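Local coordinates for glycosyl hydrolases family 2, sugar binding domain protein (Bacteroides uniformis str. 3978 T3 ii, PDB 6D1P) that probably hydrolyses O-glycosidic bonds of glucuronides, as a family 2 beta-glucuronidase of a human gut bacterium, at residues A114-E119 against T174-S179; H365-G370 against T408-Q413. One frame throughout, in Å; residues are numbered along the deposited sequence.

How the contacts relate
Contacts 1 and 2 illustrate how domains of a multidomain hydrolase meet, here with one barrel helix taking part in both neighbourhoods. Contact 1 lies within the sugar binding domain and contact 2 within the TIM barrel domain; their centres are 15 Å apart, and their nearest atoms approach to about 6 Å without touching. Helix 397-414 relates them: its earlier turns receive Met176 and Ile177 of contact 1, whereas its later turns, residues 408-413, form one half of contact 2. Residues of 174-179 in contact 1 bind potassium and sodium ions. In contact 2, residues 365-370 follow a barrel strand, at the end of the barrel where enzymes of this family carry their active site.

Contact 1 of 2, residues A114-E119 against T174-S179; sequences AGQKTE and TEMIPS. With K (potassium ion), chain K; NA (sodium ion), chain D.
Gln116 and Met176 mark the closest backbone approach, their CA atoms 9.0 Å apart, so this contact is made by side chains and by water. Met176 is the main contributor from residues 174-179. Its CG stands anti to the backbone N (chi1 -173°), which sends the chain across toward the loop entering strand 117-122, and a bend at the last torsion turns the methyl over the aliphatic part of Gln116, with CE 3.6 Å from Gln116 CB. The sulfur meets Lys117 tip to tip, SD lying 3.5 Å from Lys117 NZ; the ammonium group finds its stronger partner in Asp173, a salt bridge. Asp169 pairs with both Gln116 and Lys117, a classic beta bulge. The amide of Gln116 is held at two ends, NE2 by the carbonyl of Tyr187 and OE1 by a water that also donates to Ile177 O at 2.8 Å.

The carbonyls of Met176 and Pro178 point to potassium, Met176 O at 2.5 Å and Pro178 O at 2.6 Å, with Asp173 O and water besides, while that of Ile177 between them takes the bridging water. Thr174 OG1 binds sodium at 2.6 Å, together with Asp434 O and Ser44 OG of the second subunit. The chemistry joining the segments is thus mixed: a methyl on an aliphatic chain, a sulfur beside a charged amine, and one water bridge.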
ATOM      1  N   ALA A 114       7.032 -16.233 -11.648  1.00 24.32           N
ATOM      2  CA  ALA A 114       6.754 -14.866 -11.235  1.00 23.70           C
ATOM      3  C   ALA A 114       5.248 -14.668 -11.224  1.00 26.48           C
ATOM      4  O   ALA A 114       4.554 -15.148 -12.128  1.00 25.91           O
ATOM      5  CB  ALA A 114       7.419 -13.854 -12.176  1.00 26.89           C
ATOM      6  N   GLY A 115       4.745 -13.951 -10.221  1.00 23.45           N
ATOM      7  CA  GLY A 115       3.315 -13.766 -10.049  1.00 25.27           C
ATOM      8  C   GLY A 115       2.861 -12.324 -10.194  1.00 26.67           C
ATOM      9  O   GLY A 115       3.605 -11.386  -9.892  1.00 27.21           O
ATOM     10  N   GLN A 116       1.638 -12.146 -10.692  1.00 25.30           N
ATOM     11  CA  GLN A 116       0.882 -13.202 -11.361  1.00 25.48           C
ATOM     12  C   GLN A 116       0.976 -12.963 -12.870  1.00 25.08           C
ATOM     13  O   GLN A 116       1.211 -13.893 -13.640  1.00 24.64           O
ATOM     14  CB  GLN A 116      -0.573 -13.228 -10.885  1.00 23.40           C
ATOM     15  CG  GLN A 116      -0.732 -13.591  -9.409  1.00 19.26           C
ATOM     16  CD  GLN A 116      -0.563 -15.057  -9.181  1.00 21.29           C
ATOM     17  OE1 GLN A 116      -0.986 -15.853 -10.010  1.00 25.09           O
ATOM     18  NE2 GLN A 116       0.064 -15.439  -8.062  1.00 22.36           N
ATOM     19  N   LYS A 117       0.818 -11.706 -13.277  1.00 23.24           N
ATOM     20  CA  LYS A 117       1.069 -11.280 -14.646  1.00 25.74           C
ATOM     21  C   LYS A 117       2.407 -10.556 -14.695  1.00 27.87           C
ATOM     22  O   LYS A 117       2.757  -9.823 -13.764  1.00 28.16           O
ATOM     23  CB  LYS A 117      -0.046 -10.362 -15.162  1.00 23.29           C
ATOM     24  CG  LYS A 117      -1.478 -10.854 -14.909  1.00 24.50           C
ATOM     25  CD  LYS A 117      -2.475 -10.026 -15.738  1.00 23.97           C
ATOM     26  CE  LYS A 117      -3.888 -10.593 -15.711  1.00 18.57           C
ATOM     27  NZ  LYS A 117      -4.427 -10.525 -14.357  1.00 20.81           N
ATOM     28  N   THR A 118       3.155 -10.749 -15.783  1.00 29.65           N
ATOM     29  CA  THR A 118       4.512 -10.217 -15.863  1.00 28.12           C
ATOM     30  C   THR A 118       4.766  -9.648 -17.253  1.00 30.71           C
ATOM     31  O   THR A 118       4.312 -10.208 -18.253  1.00 28.27           O
ATOM     32  CB  THR A 118       5.560 -11.300 -15.527  1.00 29.50           C
ATOM     33  OG1 THR A 118       5.299 -11.857 -14.230  1.00 31.61           O
ATOM     34  CG2 THR A 118       6.956 -10.727 -15.542  1.00 29.45           C
ATOM     35  N   GLU A 119       5.475  -8.516 -17.308  1.00 29.91           N
ATOM     36  CA  GLU A 119       5.867  -7.879 -18.561  1.00 33.94           C
ATOM     37  C   GLU A 119       7.350  -7.530 -18.515  1.00 31.16           C
ATOM     38  O   GLU A 119       7.841  -7.005 -17.512  1.00 30.68           O
ATOM     39  CB  GLU A 119       5.048  -6.616 -18.834  1.00 28.86           C
ATOM     40  CG  GLU A 119       3.554  -6.823 -18.944  1.00 33.90           C
ATOM     41  CD  GLU A 119       2.780  -5.509 -19.119  1.00 39.88           C
ATOM     42  OE1 GLU A 119       3.414  -4.431 -19.170  1.00 39.95           O
ATOM     43  OE2 GLU A 119       1.531  -5.550 -19.216  1.00 47.36           O
ATOM     44  N   THR A 174     -10.841 -12.122 -11.572  1.00 24.28           N
ATOM     45  CA  THR A 174     -11.636 -13.350 -11.520  1.00 25.42           C
ATOM     46  C   THR A 174     -11.519 -14.189 -12.782  1.00 22.52           C
ATOM     47  O   THR A 174     -11.936 -15.351 -12.762  1.00 23.10           O
ATOM     48  CB  THR A 174     -13.112 -13.041 -11.234  1.00 23.74           C
ATOM     49  OG1 THR A 174     -13.686 -12.286 -12.314  1.00 22.35           O
ATOM     50  CG2 THR A 174     -13.235 -12.247  -9.947  1.00 23.92           C
ATOM     51  N   GLU A 175     -10.951 -13.649 -13.856  1.00 20.30           N
ATOM     52  CA  GLU A 175     -10.744 -14.384 -15.096  1.00 23.83           C
ATOM     53  C   GLU A 175      -9.356 -15.007 -15.174  1.00 22.78           C
ATOM     54  O   GLU A 175      -8.926 -15.431 -16.255  1.00 22.19           O
ATOM     55  CB  GLU A 175     -10.988 -13.462 -16.298  1.00 23.29           C
ATOM     56  CG  GLU A 175     -12.438 -13.011 -16.438  1.00 22.32           C
ATOM     57  CD  GLU A 175     -13.420 -14.156 -16.793  1.00 25.25           C
ATOM     58  OE1 GLU A 175     -13.000 -15.205 -17.354  1.00 20.74           O
ATOM     59  OE2 GLU A 175     -14.635 -13.992 -16.522  1.00 26.67           O
ATOM     60  N   MET A 176      -8.651 -15.050 -14.049  1.00 21.02           N
ATOM     61  CA  MET A 176      -7.336 -15.659 -13.931  1.00 24.35           C
ATOM     62  C   MET A 176      -7.391 -16.732 -12.846  1.00 22.00           C
ATOM     63  O   MET A 176      -7.965 -16.506 -11.775  1.00 21.42           O
ATOM     64  CB  MET A 176      -6.288 -14.586 -13.593  1.00 22.54           C
ATOM     65  CG  MET A 176      -4.851 -15.059 -13.616  1.00 20.70           C
ATOM     66  SD  MET A 176      -3.722 -13.737 -13.142  1.00 26.10           S
ATOM     67  CE  MET A 176      -4.074 -13.562 -11.396  1.00 16.88           C
ATOM     68  N   ILE A 177      -6.816 -17.897 -13.117  1.00 21.20           N
ATOM     69  CA  ILE A 177      -6.731 -18.931 -12.082  1.00 20.17           C
ATOM     70  C   ILE A 177      -5.404 -18.720 -11.367  1.00 22.44           C
ATOM     71  O   ILE A 177      -4.450 -18.235 -11.998  1.00 22.91           O
ATOM     72  CB  ILE A 177      -6.849 -20.355 -12.663  1.00 24.05           C
ATOM     73  CG1 ILE A 177      -5.814 -20.616 -13.759  1.00 23.62           C
ATOM     74  CG2 ILE A 177      -8.248 -20.633 -13.212  1.00 20.75           C
ATOM     75  CD1 ILE A 177      -5.669 -22.106 -14.074  1.00 24.17           C
ATOM     76  N   PRO A 178      -5.288 -19.037 -10.055  1.00 23.66           N
ATOM     77  CA  PRO A 178      -6.353 -19.553  -9.187  1.00 21.75           C
ATOM     78  C   PRO A 178      -7.295 -18.481  -8.699  1.00 20.23           C
ATOM     79  O   PRO A 178      -7.014 -17.300  -8.812  1.00 19.65           O
ATOM     80  CB  PRO A 178      -5.583 -20.120  -7.997  1.00 22.22           C
ATOM     81  CG  PRO A 178      -4.433 -19.148  -7.858  1.00 18.06           C
ATOM     82  CD  PRO A 178      -4.027 -18.872  -9.304  1.00 17.66           C
ATOM     83  N   SER A 179      -8.382 -18.910  -8.083  1.00 22.73           N
ATOM     84  CA  SER A 179      -9.386 -17.995  -7.582  1.00 18.23           C
ATOM     85  C   SER A 179      -8.948 -17.350  -6.288  1.00 20.91           C
ATOM     86  O   SER A 179      -8.351 -17.998  -5.414  1.00 17.63           O
ATOM     87  CB  SER A 179     -10.693 -18.732  -7.336  1.00 17.58           C
ATOM     88  OG  SER A 179     -11.479 -18.018  -6.413  1.00 23.24           O
TER
HETATM   89  K     K K 909      -8.041 -15.096  -9.678  1.00 21.44           K
HETATM   90 NA    NA D 902     -16.237 -12.235 -11.691  1.00 25.68          NA
HETATM   91  O   HOH W   1      -1.693 -17.683 -11.614  1.00 22.09           O
HETATM   92  O   HOH W   2     -17.850 -11.719 -14.066  1.00 24.81           O
HETATM   93  O   HOH W   3     -10.905 -14.763  -8.326  1.00 23.01           O
HETATM   94  O   HOH W   4      -7.004 -12.849  -8.792  1.00 22.88           O

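Contact 2 of 2, residues H365-G370 against T408-Q413; sequences HYQQSG and TNMIEQ
Gln367 reaches Gln413 with its amide nitrogen, the bond from NE2 to Gln413 OE1 measuring 3.0 Å and running nearly straight, at 168° at the hydrogen. The acceptor lies close to the amide plane of Gln367, whereas the donor is tilted from the carbonyl plane of Gln413; the two amides are turned 63° against each other, and their chains meet almost perpendicularly. The other branch of the same amide leans on the helix itself: Gln367 OE1 comes within 3.3 Å of Met410 CA and 3.5 Å of Met410 CB. Farther back, Gln367 CB rests on Met410 CG at 3.9 Å as the two chains run antiparallel alongside each other. Gln367 reaches the helix because its chain is fully extended, with CG opposite the backbone N (chi1 174°).

The setting is a TIM barrel, in which residues 365-370 link strand 360-362 to helix 370-379, while helix 397-414 follows the neighbouring strand 382-386. An alanine in place of Gln367 would probably leave Gln413 OE1 without this donor and open a gap beside the backbone of Met410.

In the next shell, Gln413 NE2 donates to the carbonyl of Glu136, and Asn409 ND2 to Asp135 OD2, so a loop of the sugar binding domain is bound to these turns, and its Asp135 also touches Gln367. Arg192 of that same domain bonds to Gln367 O. On the barrel side, Met410 packs on Trp423 and Glu385, and Gln368 N bonds to Glu385 OE1. Ser369 caps the helix that begins next, its OG accepting from Ile371 N.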
ATOM      1  N   HIS A 365      -1.373 -26.185  -4.649  1.00 20.33           N
ATOM      2  CA  HIS A 365      -2.378 -26.125  -5.696  1.00 23.18           C
ATOM      3  C   HIS A 365      -1.824 -25.536  -6.986  1.00 23.61           C
ATOM      4  O   HIS A 365      -2.554 -24.902  -7.752  1.00 19.83           O
ATOM      5  CB  HIS A 365      -3.595 -25.333  -5.212  1.00 19.15           C
ATOM      6  CG  HIS A 365      -4.229 -25.903  -3.985  1.00 20.31           C
ATOM      7  ND1 HIS A 365      -4.573 -27.238  -3.876  1.00 21.93           N
ATOM      8  CD2 HIS A 365      -4.566 -25.331  -2.805  1.00 19.86           C
ATOM      9  CE1 HIS A 365      -5.116 -27.455  -2.690  1.00 18.21           C
ATOM     10  NE2 HIS A 365      -5.119 -26.315  -2.020  1.00 19.75           N
ATOM     11  N   TYR A 366      -0.543 -25.753  -7.257  1.00 22.10           N
ATOM     12  CA  TYR A 366       0.068 -25.161  -8.441  1.00 20.83           C
ATOM     13  C   TYR A 366       1.402 -25.857  -8.691  1.00 21.82           C
ATOM     14  O   TYR A 366       1.977 -26.486  -7.794  1.00 21.67           O
ATOM     15  CB  TYR A 366       0.258 -23.643  -8.265  1.00 18.52           C
ATOM     16  CG  TYR A 366       0.676 -23.302  -6.854  1.00 21.46           C
ATOM     17  CD1 TYR A 366       2.000 -23.448  -6.447  1.00 19.64           C
ATOM     18  CD2 TYR A 366      -0.261 -22.880  -5.911  1.00 22.56           C
ATOM     19  CE1 TYR A 366       2.389 -23.146  -5.139  1.00 22.28           C
ATOM     20  CE2 TYR A 366       0.111 -22.573  -4.596  1.00 22.72           C
ATOM     21  CZ  TYR A 366       1.441 -22.721  -4.219  1.00 24.65           C
ATOM     22  OH  TYR A 366       1.810 -22.444  -2.933  1.00 22.27           O
ATOM     23  N   GLN A 367       1.867 -25.762  -9.933  1.00 20.24           N
ATOM     24  CA  GLN A 367       3.246 -26.097 -10.249  1.00 22.33           C
ATOM     25  C   GLN A 367       4.205 -25.349  -9.326  1.00 23.89           C
ATOM     26  O   GLN A 367       4.075 -24.136  -9.123  1.00 24.57           O
ATOM     27  CB  GLN A 367       3.536 -25.741 -11.709  1.00 26.04           C
ATOM     28  CG  GLN A 367       4.985 -25.913 -12.124  1.00 25.76           C
ATOM     29  CD  GLN A 367       5.198 -25.695 -13.614  1.00 28.22           C
ATOM     30  OE1 GLN A 367       4.237 -25.582 -14.396  1.00 25.84           O
ATOM     31  NE2 GLN A 367       6.467 -25.633 -14.018  1.00 27.16           N
ATOM     32  N   GLN A 368       5.174 -26.069  -8.771  1.00 21.93           N
ATOM     33  CA  GLN A 368       6.140 -25.468  -7.861  1.00 24.31           C
ATOM     34  C   GLN A 368       7.521 -25.476  -8.499  1.00 24.82           C
ATOM     35  O   GLN A 368       7.729 -26.079  -9.553  1.00 27.28           O
ATOM     36  CB  GLN A 368       6.130 -26.185  -6.501  1.00 23.80           C
ATOM     37  CG  GLN A 368       4.785 -26.046  -5.810  1.00 22.26           C
ATOM     38  CD  GLN A 368       4.801 -26.290  -4.325  1.00 24.17           C
ATOM     39  OE1 GLN A 368       5.806 -26.709  -3.748  1.00 26.82           O
ATOM     40  NE2 GLN A 368       3.674 -26.021  -3.685  1.00 22.94           N
ATOM     41  N   SER A 369       8.452 -24.746  -7.866  1.00 26.83           N
ATOM     42  CA  SER A 369       9.829 -24.606  -8.351  1.00 26.91           C
ATOM     43  C   SER A 369      10.451 -25.939  -8.760  1.00 25.55           C
ATOM     44  O   SER A 369      10.340 -26.935  -8.047  1.00 23.38           O
ATOM     45  CB  SER A 369      10.698 -23.970  -7.262  1.00 25.73           C
ATOM     46  OG  SER A 369      12.074 -24.113  -7.559  1.00 25.99           O
ATOM     47  N   GLY A 370      11.143 -25.929  -9.904  1.00 27.65           N
ATOM     48  CA  GLY A 370      11.892 -27.095 -10.340  1.00 27.13           C
ATOM     49  C   GLY A 370      12.874 -27.600  -9.298  1.00 32.76           C
ATOM     50  O   GLY A 370      13.201 -28.791  -9.292  1.00 30.51           O
ATOM     51  N   THR A 408      -0.461 -27.780 -19.867  1.00 27.62           N
ATOM     52  CA  THR A 408       0.534 -28.108 -20.881  1.00 27.20           C
ATOM     53  C   THR A 408       1.944 -27.810 -20.388  1.00 30.34           C
ATOM     54  O   THR A 408       2.847 -28.649 -20.510  1.00 34.16           O
ATOM     55  CB  THR A 408       0.224 -27.332 -22.161  1.00 26.64           C
ATOM     56  OG1 THR A 408      -1.067 -27.731 -22.646  1.00 26.21           O
ATOM     57  CG2 THR A 408       1.272 -27.577 -23.225  1.00 25.06           C
ATOM     58  N   ASN A 409       2.143 -26.624 -19.803  1.00 27.68           N
ATOM     59  CA  ASN A 409       3.470 -26.241 -19.330  1.00 26.28           C
ATOM     60  C   ASN A 409       3.920 -27.133 -18.180  1.00 26.26           C
ATOM     61  O   ASN A 409       5.077 -27.565 -18.135  1.00 26.10           O
ATOM     62  CB  ASN A 409       3.484 -24.770 -18.901  1.00 25.56           C
ATOM     63  CG  ASN A 409       3.487 -23.808 -20.074  1.00 29.28           C
ATOM     64  OD1 ASN A 409       3.826 -24.177 -21.188  1.00 32.81           O
ATOM     65  ND2 ASN A 409       3.127 -22.553 -19.815  1.00 29.53           N
ATOM     66  N   MET A 410       3.023 -27.418 -17.239  1.00 23.47           N
ATOM     67  CA  MET A 410       3.393 -28.237 -16.092  1.00 23.55           C
ATOM     68  C   MET A 410       3.861 -29.620 -16.526  1.00 26.62           C
ATOM     69  O   MET A 410       4.888 -30.118 -16.056  1.00 27.53           O
ATOM     70  CB  MET A 410       2.212 -28.359 -15.141  1.00 23.17           C
ATOM     71  CG  MET A 410       2.586 -28.934 -13.807  1.00 24.81           C
ATOM     72  SD  MET A 410       1.135 -29.227 -12.803  1.00 28.34           S
ATOM     73  CE  MET A 410       0.248 -30.356 -13.864  1.00 24.36           C
ATOM     74  N   ILE A 411       3.106 -30.255 -17.422  1.00 29.05           N
ATOM     75  CA  ILE A 411       3.443 -31.592 -17.888  1.00 27.94           C
ATOM     76  C   ILE A 411       4.719 -31.562 -18.716  1.00 28.35           C
ATOM     77  O   ILE A 411       5.642 -32.344 -18.489  1.00 32.69           O
ATOM     78  CB  ILE A 411       2.267 -32.181 -18.680  1.00 32.42           C
ATOM     79  CG1 ILE A 411       1.126 -32.545 -17.727  1.00 29.94           C
ATOM     80  CG2 ILE A 411       2.730 -33.374 -19.495  1.00 29.16           C
ATOM     81  CD1 ILE A 411      -0.165 -32.813 -18.439  1.00 28.70           C
ATOM     82  N   GLU A 412       4.801 -30.647 -19.676  1.00 30.60           N
ATOM     83  CA  GLU A 412       5.985 -30.614 -20.527  1.00 34.64           C
ATOM     84  C   GLU A 412       7.247 -30.283 -19.738  1.00 35.64           C
ATOM     85  O   GLU A 412       8.318 -30.819 -20.040  1.00 36.69           O
ATOM     86  CB  GLU A 412       5.783 -29.623 -21.671  1.00 35.96           C
ATOM     87  CG  GLU A 412       5.019 -30.244 -22.841  1.00 38.28           C
ATOM     88  CD  GLU A 412       4.737 -29.262 -23.955  1.00 41.29           C
ATOM     89  OE1 GLU A 412       5.047 -28.054 -23.784  1.00 49.00           O
ATOM     90  OE2 GLU A 412       4.192 -29.694 -24.994  1.00 37.34           O
ATOM     91  N   GLN A 413       7.136 -29.431 -18.714  1.00 30.55           N
ATOM     92  CA  GLN A 413       8.301 -28.974 -17.972  1.00 28.20           C
ATOM     93  C   GLN A 413       8.743 -29.942 -16.882  1.00 28.75           C
ATOM     94  O   GLN A 413       9.908 -29.897 -16.478  1.00 30.56           O
ATOM     95  CB  GLN A 413       8.020 -27.584 -17.372  1.00 29.01           C
ATOM     96  CG  GLN A 413       8.109 -26.457 -18.417  1.00 29.47           C
ATOM     97  CD  GLN A 413       7.435 -25.150 -17.989  1.00 28.68           C
ATOM     98  OE1 GLN A 413       7.292 -24.860 -16.805  1.00 29.15           O
ATOM     99  NE2 GLN A 413       7.024 -24.363 -18.965  1.00 28.29           N
TER